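Local coordinates for protein 3-hydroxyacyl-CoA dehydrogenase (PDB 4XGN) that probably catalyses the NAD-dependent interconversion of 3-hydroxyacyl-CoA and 3-ketoacyl-CoA thioesters, as a short-chain dehydrogenase with a Rossmann fold that binds the dinucleotide, at residues A[89-94]-A[149-154]; A[153-158]-A[165-170]; A[193-198]-A[248-253]. One frame throughout, in Å; residues are numbered along the deposited sequence.

Contact 1 of 3, residues A[89-94]-A[149-154]. With NAD (nicotinamide-adenine-dinucleotide), chain I.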
loop_
_atom_site.group_PDB
_atom_site.type_symbol
_atom_site.label_atom_id
_atom_site.label_comp_id
_atom_site.label_asym_id
_atom_site.label_seq_id
_atom_site.Cartn_x
_atom_site.Cartn_y
_atom_site.Cartn_z
ATOM N N VAL A 89 -15.507 -8.477 -17.386
ATOM C CA VAL A 89 -15.591 -7.341 -16.505
ATOM C C VAL A 89 -16.531 -7.690 -15.400
ATOM O O VAL A 89 -17.739 -7.910 -15.659
ATOM C CB VAL A 89 -16.033 -6.072 -17.247
ATOM C CG1 VAL A 89 -15.980 -4.884 -16.325
ATOM C CG2 VAL A 89 -15.145 -5.846 -18.487
ATOM N N ASN A 90 -15.974 -7.826 -14.200
ATOM C CA ASN A 90 -16.771 -8.148 -13.005
ATOM C C ASN A 90 -17.299 -6.880 -12.354
ATOM O O ASN A 90 -16.528 -6.176 -11.694
ATOM C CB ASN A 90 -15.948 -8.918 -11.985
ATOM C CG ASN A 90 -15.573 -10.295 -12.453
ATOM O OD1 ASN A 90 -16.436 -11.148 -12.620
ATOM N ND2 ASN A 90 -14.310 -10.520 -12.707
ATOM N N CYS A 91 -18.570 -6.569 -12.567
ATOM C CA CYS A 91 -19.237 -5.445 -11.907
ATOM C C CYS A 91 -20.387 -5.848 -10.954
ATOM O O CYS A 91 -20.830 -5.004 -10.186
ATOM C CB CYS A 91 -19.754 -4.421 -12.901
ATOM S SG CYS A 91 -18.461 -3.602 -13.857
ATOM N N ALA A 92 -20.830 -7.099 -10.948
ATOM C CA ALA A 92 -21.842 -7.540 -10.012
ATOM C C ALA A 92 -21.368 -7.331 -8.562
ATOM O O ALA A 92 -20.301 -7.766 -8.203
ATOM C CB ALA A 92 -22.142 -9.002 -10.204
ATOM N N GLY A 93 -22.169 -6.632 -7.782
ATOM C CA GLY A 93 -21.815 -6.364 -6.404
ATOM C C GLY A 93 -22.960 -5.717 -5.676
ATOM O O GLY A 93 -23.878 -5.191 -6.317
ATOM N N ILE A 94 -22.907 -5.802 -4.332
ATOM C CA ILE A 94 -23.839 -5.174 -3.432
ATOM C C ILE A 94 -23.007 -4.469 -2.346
ATOM O O ILE A 94 -21.866 -4.864 -2.090
ATOM C CB ILE A 94 -24.818 -6.171 -2.765
ATOM C CG1 ILE A 94 -24.071 -7.349 -2.150
ATOM C CG2 ILE A 94 -25.803 -6.702 -3.791
ATOM C CD1 ILE A 94 -24.926 -8.283 -1.334
ATOM N N VAL A 149 -10.975 -7.928 -15.885
ATOM C CA VAL A 149 -11.052 -6.713 -15.084
ATOM C C VAL A 149 -12.099 -6.905 -13.991
ATOM O O VAL A 149 -13.222 -7.286 -14.267
ATOM C CB VAL A 149 -11.449 -5.502 -15.923
ATOM C CG1 VAL A 149 -11.492 -4.245 -15.066
ATOM C CG2 VAL A 149 -10.450 -5.297 -17.069
ATOM N N SER A 150 -11.717 -6.686 -12.745
ATOM C CA SER A 150 -12.649 -6.759 -11.616
ATOM C C SER A 150 -12.793 -5.410 -10.939
ATOM O O SER A 150 -11.969 -4.500 -11.134
ATOM C CB SER A 150 -12.206 -7.807 -10.653
ATOM O OG SER A 150 -12.105 -9.087 -11.254
ATOM N N THR A 151 -13.888 -5.278 -10.178
ATOM C CA THR A 151 -14.197 -4.025 -9.517
ATOM C C THR A 151 -14.063 -4.212 -8.025
ATOM O O THR A 151 -14.801 -4.985 -7.398
ATOM C CB THR A 151 -15.612 -3.516 -9.863
ATOM O OG1 THR A 151 -15.835 -3.584 -11.296
ATOM C CG2 THR A 151 -15.784 -2.102 -9.355
ATOM N N ALA A 152 -13.096 -3.535 -7.424
ATOM C CA ALA A 152 -13.007 -3.437 -6.027
ATOM C C ALA A 152 -13.780 -2.151 -5.604
ATOM O O ALA A 152 -14.953 -2.024 -5.938
ATOM C CB ALA A 152 -11.563 -3.481 -5.565
ATOM N N SER A 153 -13.147 -1.249 -4.865
ATOM C CA SER A 153 -13.703 0.009 -4.330
ATOM C C SER A 153 -12.575 0.624 -3.548
ATOM O O SER A 153 -11.692 -0.078 -3.072
ATOM C CB SER A 153 -14.829 -0.274 -3.332
ATOM O OG SER A 153 -15.218 0.896 -2.639
ATOM N N VAL A 154 -12.651 1.938 -3.351
ATOM C CA VAL A 154 -11.772 2.611 -2.423
ATOM C C VAL A 154 -12.028 2.096 -0.992
ATOM O O VAL A 154 -11.155 2.195 -0.155
ATOM C CB VAL A 154 -11.891 4.148 -2.502
ATOM C CG1 VAL A 154 -11.447 4.649 -3.866
ATOM C CG2 VAL A 154 -13.260 4.646 -2.078
HETATM P PA NAD I . -25.574 -1.206 -9.528
HETATM O O1A NAD I . -26.389 -1.602 -8.349
HETATM O O2A NAD I . -26.116 -0.132 -10.419
HETATM O O5B NAD I . -25.216 -2.480 -10.431
HETATM C C5B NAD I . -24.863 -3.717 -9.850
HETATM C C4B NAD I . -25.440 -4.854 -10.711
HETATM O O4B NAD I . -25.054 -5.948 -10.051
HETATM C C3B NAD I . -26.990 -4.857 -10.693
HETATM O O3B NAD I . -27.577 -4.764 -11.950
HETATM C C2B NAD I . -27.230 -6.167 -9.921
HETATM O O2B NAD I . -28.563 -6.716 -10.229
HETATM C C1B NAD I . -26.185 -6.950 -10.178
HETATM N N9A NAD I . -25.977 -7.955 -9.181
HETATM C C8A NAD I . -26.057 -7.863 -7.816
HETATM N N7A NAD I . -25.851 -9.099 -7.256
HETATM C C5A NAD I . -25.624 -9.900 -8.288
HETATM C C6A NAD I . -25.339 -11.240 -8.330
HETATM N N6A NAD I . -25.269 -12.174 -7.254
HETATM N N1A NAD I . -25.140 -11.824 -9.522
HETATM C C2A NAD I . -25.217 -11.113 -10.689
HETATM N N3A NAD I . -25.481 -9.773 -10.655
HETATM C C4A NAD I . -25.699 -9.214 -9.445
HETATM O O3 NAD I . -24.236 -0.690 -8.804
HETATM P PN NAD I . -22.869 -0.230 -9.562
HETATM O O1N NAD I . -22.533 1.108 -8.990
HETATM O O2N NAD I . -22.917 -0.274 -11.081
HETATM O O5D NAD I . -21.796 -1.314 -9.016
HETATM C C5D NAD I . -20.870 -1.972 -9.878
HETATM C C4D NAD I . -19.648 -2.415 -9.168
HETATM O O4D NAD I . -18.996 -1.270 -8.805
HETATM C C3D NAD I . -19.964 -3.174 -7.854
HETATM O O3D NAD I . -19.071 -4.176 -7.628
HETATM C C2D NAD I . -19.810 -2.011 -6.835
HETATM O O2D NAD I . -19.609 -2.540 -5.445
HETATM C C1D NAD I . -18.759 -1.350 -7.272
HETATM N N1N NAD I . -18.563 0.033 -6.849
HETATM C C2N NAD I . -19.514 1.014 -7.006
HETATM C C3N NAD I . -19.298 2.322 -6.593
HETATM C C7N NAD I . -20.328 3.406 -6.701
HETATM O O7N NAD I . -20.151 4.444 -6.108
HETATM N N7N NAD I . -21.475 3.234 -7.520
HETATM C C4N NAD I . -18.046 2.637 -6.020
HETATM C C5N NAD I . -17.083 1.669 -5.897
HETATM C C6N NAD I . -17.332 0.379 -6.314
#
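Asn-90 grips 149-154 at three points where two parallel strands run out toward the cofactor. Its backbone N gives a nearly straight bond (168°) to Val-149 O at 2.8 Å, and its carbonyl O receives Thr-151 OG1 at 2.7 Å, the hydroxyl tilted from the carbonyl plane. Its amide ND2 reaches Ser-150 OG at 3.0 Å, a bent bond with the hydroxyl 24° out of the amide plane. Thr-151 OG1 also bonds to Tyr-231 OH. With OG1 turned to Asn-90, CG2 lies anti to the backbone N and faces the ribose, 3.4 Å from NAD O4D. Beyond Cys-91 the tight pairing ends: the segments diverge, and the dinucleotide occupies the cleft between them. Ala-92 CB meets the adenine at N3A (3.5 Å), whereas Gly-93 CA lies 3.7 Å from NAD O3D, bare backbone against the ribose. Binding the dinucleotide at the C-terminal ends of parallel strands is characteristic of a Rossmann fold; Asn-90 to Gly-93 resemble the Asn-Asn-Ala-Gly motif of short-chain dehydrogenases. In the sheet, strands 15-19 and 189-196 flank the pair; helix 109-135 packs on the Asn-90 and Ser-150 side chains, while helix 228-240 packs on Val-89 and Val-149.

Contact 2 of 3, residues A[153-158]-A[165-170]. With NAD (nicotinamide-adenine-dinucleotide), chain I; EDO (1,2-ethanediol), chain J.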
loop_
_atom_site.group_PDB
_atom_site.type_symbol
_atom_site.label_atom_id
_atom_site.label_comp_id
_atom_site.label_asym_id
_atom_site.label_seq_id
_atom_site.Cartn_x
_atom_site.Cartn_y
_atom_site.Cartn_z
ATOM N N SER A 153 -13.147 -1.249 -4.865
ATOM C CA SER A 153 -13.703 0.009 -4.330
ATOM C C SER A 153 -12.575 0.624 -3.548
ATOM O O SER A 153 -11.692 -0.078 -3.072
ATOM C CB SER A 153 -14.829 -0.274 -3.332
ATOM O OG SER A 153 -15.218 0.896 -2.639
ATOM N N VAL A 154 -12.651 1.938 -3.351
ATOM C CA VAL A 154 -11.772 2.611 -2.423
ATOM C C VAL A 154 -12.028 2.096 -0.992
ATOM O O VAL A 154 -11.155 2.195 -0.155
ATOM C CB VAL A 154 -11.891 4.148 -2.502
ATOM C CG1 VAL A 154 -11.447 4.649 -3.866
ATOM C CG2 VAL A 154 -13.260 4.646 -2.078
ATOM N N ALA A 155 -13.164 1.475 -0.742
ATOM C CA ALA A 155 -13.413 0.834 0.546
ATOM C C ALA A 155 -12.422 -0.311 0.856
ATOM O O ALA A 155 -12.308 -0.695 2.024
ATOM C CB ALA A 155 -14.850 0.296 0.620
ATOM N N ALA A 156 -11.725 -0.846 -0.145
ATOM C CA ALA A 156 -10.623 -1.780 0.052
ATOM C C ALA A 156 -9.528 -1.171 0.940
ATOM O O ALA A 156 -8.810 -1.922 1.598
ATOM C CB ALA A 156 -10.004 -2.252 -1.270
ATOM N N PHE A 157 -9.399 0.152 0.914
ATOM C CA PHE A 157 -8.287 0.895 1.548
ATOM C C PHE A 157 -8.787 1.868 2.617
ATOM O O PHE A 157 -8.073 2.107 3.593
ATOM C CB PHE A 157 -7.539 1.680 0.485
ATOM C CG PHE A 157 -7.160 0.855 -0.694
ATOM C CD1 PHE A 157 -6.296 -0.225 -0.532
ATOM C CD2 PHE A 157 -7.751 1.074 -1.952
ATOM C CE1 PHE A 157 -5.927 -1.010 -1.617
ATOM C CE2 PHE A 157 -7.366 0.314 -3.053
ATOM C CZ PHE A 157 -6.506 -0.769 -2.860
ATOM N N ASP A 158 -9.978 2.433 2.412
ATOM C CA ASP A 158 -10.508 3.565 3.176
ATOM C C ASP A 158 -11.841 3.183 3.840
ATOM O O ASP A 158 -12.749 3.992 3.931
ATOM C CB ASP A 158 -10.826 4.800 2.272
ATOM C CG ASP A 158 -9.700 5.260 1.345
ATOM O OD1 ASP A 158 -8.534 4.836 1.387
ATOM O OD2 ASP A 158 -10.052 6.189 0.578
ATOM N N ALA A 165 -18.071 -5.349 6.047
ATOM C CA ALA A 165 -18.335 -6.410 5.074
ATOM C C ALA A 165 -17.928 -6.026 3.649
ATOM O O ALA A 165 -17.228 -6.778 2.980
ATOM C CB ALA A 165 -19.788 -6.814 5.071
ATOM N N TYR A 166 -18.354 -4.851 3.215
ATOM C CA TYR A 166 -18.030 -4.359 1.874
ATOM C C TYR A 166 -16.517 -4.194 1.700
ATOM O O TYR A 166 -15.949 -4.691 0.749
ATOM C CB TYR A 166 -18.736 -3.045 1.655
ATOM C CG TYR A 166 -18.642 -2.511 0.244
ATOM C CD1 TYR A 166 -19.259 -3.158 -0.800
ATOM C CD2 TYR A 166 -18.023 -1.318 -0.007
ATOM C CE1 TYR A 166 -19.225 -2.647 -2.077
ATOM C CE2 TYR A 166 -17.957 -0.799 -1.289
ATOM C CZ TYR A 166 -18.597 -1.455 -2.316
ATOM O OH TYR A 166 -18.600 -0.955 -3.618
ATOM N N ALA A 167 -15.876 -3.586 2.690
ATOM C CA ALA A 167 -14.438 -3.411 2.633
ATOM C C ALA A 167 -13.699 -4.743 2.604
ATOM O O ALA A 167 -12.786 -4.942 1.804
ATOM C CB ALA A 167 -13.963 -2.602 3.817
ATOM N N ALA A 168 -14.118 -5.687 3.442
ATOM C CA ALA A 168 -13.515 -7.027 3.378
ATOM C C ALA A 168 -13.611 -7.646 2.003
ATOM O O ALA A 168 -12.658 -8.164 1.488
ATOM C CB ALA A 168 -14.136 -7.953 4.401
ATOM N N SER A 169 -14.799 -7.596 1.425
ATOM C CA SER A 169 -15.008 -8.151 0.136
ATOM C C SER A 169 -14.194 -7.503 -0.949
ATOM O O SER A 169 -13.643 -8.196 -1.793
ATOM C CB SER A 169 -16.504 -8.170 -0.220
ATOM O OG SER A 169 -16.983 -6.889 -0.637
ATOM N N LYS A 170 -14.105 -6.190 -0.932
ATOM C CA LYS A 170 -13.408 -5.476 -1.977
ATOM C C LYS A 170 -11.880 -5.524 -1.795
ATOM O O LYS A 170 -11.134 -5.560 -2.760
ATOM C CB LYS A 170 -13.940 -4.051 -2.050
ATOM C CG LYS A 170 -15.396 -3.966 -2.421
ATOM C CD LYS A 170 -15.702 -4.677 -3.685
ATOM C CE LYS A 170 -16.996 -4.192 -4.289
ATOM N NZ LYS A 170 -17.128 -4.538 -5.700
HETATM P PA NAD I . -25.574 -1.206 -9.528
HETATM O O1A NAD I . -26.389 -1.602 -8.349
HETATM O O2A NAD I . -26.116 -0.132 -10.419
HETATM O O5B NAD I . -25.216 -2.480 -10.431
HETATM C C5B NAD I . -24.863 -3.717 -9.850
HETATM C C4B NAD I . -25.440 -4.854 -10.711
HETATM O O4B NAD I . -25.054 -5.948 -10.051
HETATM C C3B NAD I . -26.990 -4.857 -10.693
HETATM O O3B NAD I . -27.577 -4.764 -11.950
HETATM C C2B NAD I . -27.230 -6.167 -9.921
HETATM O O2B NAD I . -28.563 -6.716 -10.229
HETATM C C1B NAD I . -26.185 -6.950 -10.178
HETATM N N9A NAD I . -25.977 -7.955 -9.181
HETATM C C8A NAD I . -26.057 -7.863 -7.816
HETATM N N7A NAD I . -25.851 -9.099 -7.256
HETATM C C5A NAD I . -25.624 -9.900 -8.288
HETATM C C6A NAD I . -25.339 -11.240 -8.330
HETATM N N6A NAD I . -25.269 -12.174 -7.254
HETATM N N1A NAD I . -25.140 -11.824 -9.522
HETATM C C2A NAD I . -25.217 -11.113 -10.689
HETATM N N3A NAD I . -25.481 -9.773 -10.655
HETATM C C4A NAD I . -25.699 -9.214 -9.445
HETATM O O3 NAD I . -24.236 -0.690 -8.804
HETATM P PN NAD I . -22.869 -0.230 -9.562
HETATM O O1N NAD I . -22.533 1.108 -8.990
HETATM O O2N NAD I . -22.917 -0.274 -11.081
HETATM O O5D NAD I . -21.796 -1.314 -9.016
HETATM C C5D NAD I . -20.870 -1.972 -9.878
HETATM C C4D NAD I . -19.648 -2.415 -9.168
HETATM O O4D NAD I . -18.996 -1.270 -8.805
HETATM C C3D NAD I . -19.964 -3.174 -7.854
HETATM O O3D NAD I . -19.071 -4.176 -7.628
HETATM C C2D NAD I . -19.810 -2.011 -6.835
HETATM O O2D NAD I . -19.609 -2.540 -5.445
HETATM C C1D NAD I . -18.759 -1.350 -7.272
HETATM N N1N NAD I . -18.563 0.033 -6.849
HETATM C C2N NAD I . -19.514 1.014 -7.006
HETATM C C3N NAD I . -19.298 2.322 -6.593
HETATM C C7N NAD I . -20.328 3.406 -6.701
HETATM O O7N NAD I . -20.151 4.444 -6.108
HETATM N N7N NAD I . -21.475 3.234 -7.520
HETATM C C4N NAD I . -18.046 2.637 -6.020
HETATM C C5N NAD I . -17.083 1.669 -5.897
HETATM C C6N NAD I . -17.332 0.379 -6.314
HETATM C C1 EDO J . -20.159 2.045 -2.365
HETATM O O1 EDO J . -18.983 1.659 -3.112
HETATM C C2 EDO J . -20.989 3.089 -3.145
HETATM O O2 EDO J . -20.260 4.324 -3.329
#
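Ser-153 opens the contact with its hydroxyl beside the Tyr-166 ring, OG lying 3.5 Å from CE2, and its CB against Lys-170 CG at 3.8 Å. OG stands anti to the backbone N (chi1 170°), which also lets it accept from Ala-155 N at 2.9 Å and cap the turn into the short helix. Ser-153, Tyr-166 and Lys-170 follow the Ser-Tyr-Lys pattern of the short-chain dehydrogenase catalytic triad, and probably serve that role here. Ala-155 comes next, its CB against the ring at Tyr-166 CD2 (3.6 Å) and its carbonyl O close to Ala-167 CB (3.1 Å). Ala-156 sets its CB beside the backbone carbonyl of Lys-170; the small side chains let the helical turn come close to helix 164-184. Across from them, Lys-170 bends at chi2, lays CG over the centre of one face of the Tyr-166 ring, and carries NZ on to NAD O3D at 2.8 Å, with a weak bond to O2D. The phenol OH bonds to NAD O2D at 2.6 Å, the ribose oxygen lying at the ring edge, and to O1 of a bound ethanediol at 2.7 Å. The ribose is thus held from both side chains, while Thr-151 O takes a further bond from Lys-170 NZ. Helix 164-184 also packs on helix 109-135, through Ala-165, Tyr-166 and Ala-168; Pro-179 and Met-176 of a second subunit pack on Ala-167 and Ala-168, and Phe-157 reaches strand 248-251.

Contact 3 of 3, residues A[193-198]-A[248-253]. With NAD (nicotinamide-adenine-dinucleotide), chain I.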
loop_
_atom_site.group_PDB
_atom_site.type_symbol
_atom_site.label_atom_id
_atom_site.label_comp_id
_atom_site.label_asym_id
_atom_site.label_seq_id
_atom_site.Cartn_x
_atom_site.Cartn_y
_atom_site.Cartn_z
ATOM N N THR A 193 -7.605 -4.820 -11.601
ATOM C CA THR A 193 -8.718 -4.365 -10.790
ATOM C C THR A 193 -8.815 -2.833 -10.831
ATOM O O THR A 193 -7.783 -2.151 -10.771
ATOM C CB THR A 193 -8.537 -4.886 -9.328
ATOM O OG1 THR A 193 -8.548 -6.326 -9.360
ATOM C CG2 THR A 193 -9.667 -4.393 -8.459
ATOM N N ILE A 194 -10.034 -2.328 -10.872
ATOM C CA ILE A 194 -10.369 -0.914 -10.729
ATOM C C ILE A 194 -11.031 -0.769 -9.361
ATOM O O ILE A 194 -11.905 -1.561 -9.025
ATOM C CB ILE A 194 -11.310 -0.418 -11.848
ATOM C CG1 ILE A 194 -10.613 -0.546 -13.229
ATOM C CG2 ILE A 194 -11.669 1.061 -11.616
ATOM C CD1 ILE A 194 -11.553 -0.422 -14.438
ATOM N N ALA A 195 -10.556 0.218 -8.573
ATOM C CA ALA A 195 -11.133 0.562 -7.278
ATOM C C ALA A 195 -11.813 1.915 -7.417
ATOM O O ALA A 195 -11.206 2.955 -7.244
ATOM C CB ALA A 195 -10.030 0.602 -6.184
ATOM N N PRO A 196 -13.110 1.936 -7.746
ATOM C CA PRO A 196 -13.783 3.225 -7.869
ATOM C C PRO A 196 -14.044 3.925 -6.546
ATOM O O PRO A 196 -14.175 3.273 -5.492
ATOM C CB PRO A 196 -15.119 2.876 -8.583
ATOM C CG PRO A 196 -14.962 1.452 -9.041
ATOM C CD PRO A 196 -13.978 0.807 -8.151
ATOM N N GLY A 197 -14.114 5.252 -6.593
ATOM C CA GLY A 197 -14.530 6.043 -5.459
ATOM C C GLY A 197 -16.045 6.113 -5.315
ATOM O O GLY A 197 -16.644 5.222 -4.693
ATOM N N ILE A 198 -16.660 7.181 -5.820
ATOM C CA ILE A 198 -18.108 7.308 -5.709
ATOM C C ILE A 198 -18.637 7.666 -7.072
ATOM O O ILE A 198 -18.240 8.698 -7.631
ATOM C CB ILE A 198 -18.574 8.358 -4.682
ATOM C CG1 ILE A 198 -17.739 8.299 -3.401
ATOM C CG2 ILE A 198 -20.063 8.135 -4.382
ATOM C CD1 ILE A 198 -17.795 9.603 -2.665
ATOM N N VAL A 248 -4.022 -2.765 -9.124
ATOM C CA VAL A 248 -5.302 -2.152 -8.714
ATOM C C VAL A 248 -5.210 -0.653 -8.946
ATOM O O VAL A 248 -4.207 -0.046 -8.544
ATOM C CB VAL A 248 -5.530 -2.379 -7.214
ATOM C CG1 VAL A 248 -6.776 -1.710 -6.709
ATOM C CG2 VAL A 248 -5.564 -3.874 -6.902
ATOM N N ILE A 249 -6.206 -0.049 -9.604
ATOM C CA ILE A 249 -6.163 1.400 -9.922
ATOM C C ILE A 249 -7.330 2.103 -9.249
ATOM O O ILE A 249 -8.487 1.806 -9.519
ATOM C CB ILE A 249 -6.202 1.678 -11.430
ATOM C CG1 ILE A 249 -5.020 0.997 -12.124
ATOM C CG2 ILE A 249 -6.291 3.174 -11.712
ATOM C CD1 ILE A 249 -5.148 0.994 -13.615
ATOM N N ARG A 250 -7.006 3.003 -8.325
ATOM C CA ARG A 250 -8.028 3.906 -7.748
ATOM C C ARG A 250 -8.549 4.858 -8.821
ATOM O O ARG A 250 -7.763 5.546 -9.497
ATOM C CB ARG A 250 -7.469 4.685 -6.586
ATOM C CG ARG A 250 -7.025 3.788 -5.435
ATOM C CD ARG A 250 -6.464 4.586 -4.249
ATOM N NE ARG A 250 -7.492 5.447 -3.638
ATOM C CZ ARG A 250 -7.940 5.451 -2.387
ATOM N NH1 ARG A 250 -7.389 4.732 -1.436
ATOM N NH2 ARG A 250 -8.920 6.278 -2.057
ATOM N N LEU A 251 -9.869 4.940 -8.949
ATOM C CA LEU A 251 -10.490 5.871 -9.891
ATOM C C LEU A 251 -11.483 6.671 -9.048
ATOM O O LEU A 251 -12.619 6.262 -8.853
ATOM C CB LEU A 251 -11.225 5.127 -11.010
ATOM C CG LEU A 251 -11.928 5.972 -12.071
ATOM C CD1 LEU A 251 -10.892 6.716 -12.910
ATOM C CD2 LEU A 251 -12.794 5.072 -12.940
ATOM N N ASP A 252 -11.037 7.802 -8.506
ATOM C CA ASP A 252 -11.752 8.368 -7.378
ATOM C C ASP A 252 -11.639 9.886 -7.175
ATOM O O ASP A 252 -12.059 10.371 -6.165
ATOM C CB ASP A 252 -11.306 7.650 -6.111
ATOM C CG ASP A 252 -9.830 7.875 -5.780
ATOM O OD1 ASP A 252 -9.142 8.705 -6.470
ATOM O OD2 ASP A 252 -9.360 7.195 -4.840
ATOM N N GLY A 253 -11.106 10.630 -8.134
ATOM C CA GLY A 253 -10.994 12.067 -7.931
ATOM C C GLY A 253 -10.110 12.476 -6.757
ATOM O O GLY A 253 -10.220 13.582 -6.260
HETATM P PA NAD I . -25.574 -1.206 -9.528
HETATM O O1A NAD I . -26.389 -1.602 -8.349
HETATM O O2A NAD I . -26.116 -0.132 -10.419
HETATM O O5B NAD I . -25.216 -2.480 -10.431
HETATM C C5B NAD I . -24.863 -3.717 -9.850
HETATM C C4B NAD I . -25.440 -4.854 -10.711
HETATM O O4B NAD I . -25.054 -5.948 -10.051
HETATM C C3B NAD I . -26.990 -4.857 -10.693
HETATM O O3B NAD I . -27.577 -4.764 -11.950
HETATM C C2B NAD I . -27.230 -6.167 -9.921
HETATM O O2B NAD I . -28.563 -6.716 -10.229
HETATM C C1B NAD I . -26.185 -6.950 -10.178
HETATM N N9A NAD I . -25.977 -7.955 -9.181
HETATM C C8A NAD I . -26.057 -7.863 -7.816
HETATM N N7A NAD I . -25.851 -9.099 -7.256
HETATM C C5A NAD I . -25.624 -9.900 -8.288
HETATM C C6A NAD I . -25.339 -11.240 -8.330
HETATM N N6A NAD I . -25.269 -12.174 -7.254
HETATM N N1A NAD I . -25.140 -11.824 -9.522
HETATM C C2A NAD I . -25.217 -11.113 -10.689
HETATM N N3A NAD I . -25.481 -9.773 -10.655
HETATM C C4A NAD I . -25.699 -9.214 -9.445
HETATM O O3 NAD I . -24.236 -0.690 -8.804
HETATM P PN NAD I . -22.869 -0.230 -9.562
HETATM O O1N NAD I . -22.533 1.108 -8.990
HETATM O O2N NAD I . -22.917 -0.274 -11.081
HETATM O O5D NAD I . -21.796 -1.314 -9.016
HETATM C C5D NAD I . -20.870 -1.972 -9.878
HETATM C C4D NAD I . -19.648 -2.415 -9.168
HETATM O O4D NAD I . -18.996 -1.270 -8.805
HETATM C C3D NAD I . -19.964 -3.174 -7.854
HETATM O O3D NAD I . -19.071 -4.176 -7.628
HETATM C C2D NAD I . -19.810 -2.011 -6.835
HETATM O O2D NAD I . -19.609 -2.540 -5.445
HETATM C C1D NAD I . -18.759 -1.350 -7.272
HETATM N N1N NAD I . -18.563 0.033 -6.849
HETATM C C2N NAD I . -19.514 1.014 -7.006
HETATM C C3N NAD I . -19.298 2.322 -6.593
HETATM C C7N NAD I . -20.328 3.406 -6.701
HETATM O O7N NAD I . -20.151 4.444 -6.108
HETATM N N7N NAD I . -21.475 3.234 -7.520
HETATM C C4N NAD I . -18.046 2.637 -6.020
HETATM C C5N NAD I . -17.083 1.669 -5.897
HETATM C C6N NAD I . -17.332 0.379 -6.314
HETATM O O HOH W 1 -14.713 9.475 -5.932
#
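The last two strands of the parallel Rossmann sheet, 189-196 and 248-251, pair here, and the chain leaving the first of them lines the nicotinamide site. Four backbone hydrogen bonds alternate along them: Ile-249 N to Thr-193 O (2.9 Å), Ala-195 N to Ile-249 O (2.8 Å), Leu-251 N to Ala-195 O, and Gly-197 N to Leu-251 O. The short segments cross at -26°, the twist of neighbouring strands. On one face Ile-194 and Leu-251 run alongside each other in the same direction, with CG2 of Ile-194 4.1 Å from CB of Leu-251; helix 228-240 packs on Ile-194. The other face carries Thr-193, Ala-195, Val-248 and Arg-250, where Val-248 CG1 meets Ala-195 CB at 4.0 Å and Phe-157 packs on Ala-195, Val-248 and Arg-250. Past the strands, Asp-252 CB sits against Gly-197 CA at 3.7 Å, a close approach of the two chains. One water then bridges the ends, accepting from Ile-198 N and donating to Asp-252 O. Arg-250 bends at chi3 (64°) and turns its guanidinium side-on to Asp-252, NE and NH2 both gripping OD2 in the guanidinium plane, with NE at 2.8 Å. The NH2 group also bridges to Asp-158, and Glu-247 of a third subunit accepts from Arg-250 N. On the cofactor side, Pro-196 CB rests against NAD C5N at 3.5 Å, while Gly-197 O comes within 3.2 Å of NAD C4N, the carbon that exchanges hydride. Asp-158 and Asp-252 together probably offset the charge of Arg-250, with Arg-256 close by in a long, weak pair to Asp-252; the carbonyl near C4N may help to stabilise the positive charge of the oxidised ring.

Contacts 1 and 3 are successive pairings in one parallel sheet, their centres about 10 Å apart; strand 189-196 joins them, with Ile-194 N 2.9 Å from Ser-150 O and Ala-152 N 2.8 Å from Ile-194 O. Contact 2 grows out of contact 1 through the shared Ser-153 and Val-154, and Lys-170 NZ reaches back to Thr-151 O at 2.9 Å. Contact 2 is tied to contact 3 by Val-154 N to Pro-196 O and by the salt bridge of Asp-158 OD2 with Arg-250 NH2, each 2.9 Å. All three touch NAD: contact 1 from adenine to nicotinamide, contact 2 chiefly at the nicotinamide ribose, contact 3 at the nicotinamide ring.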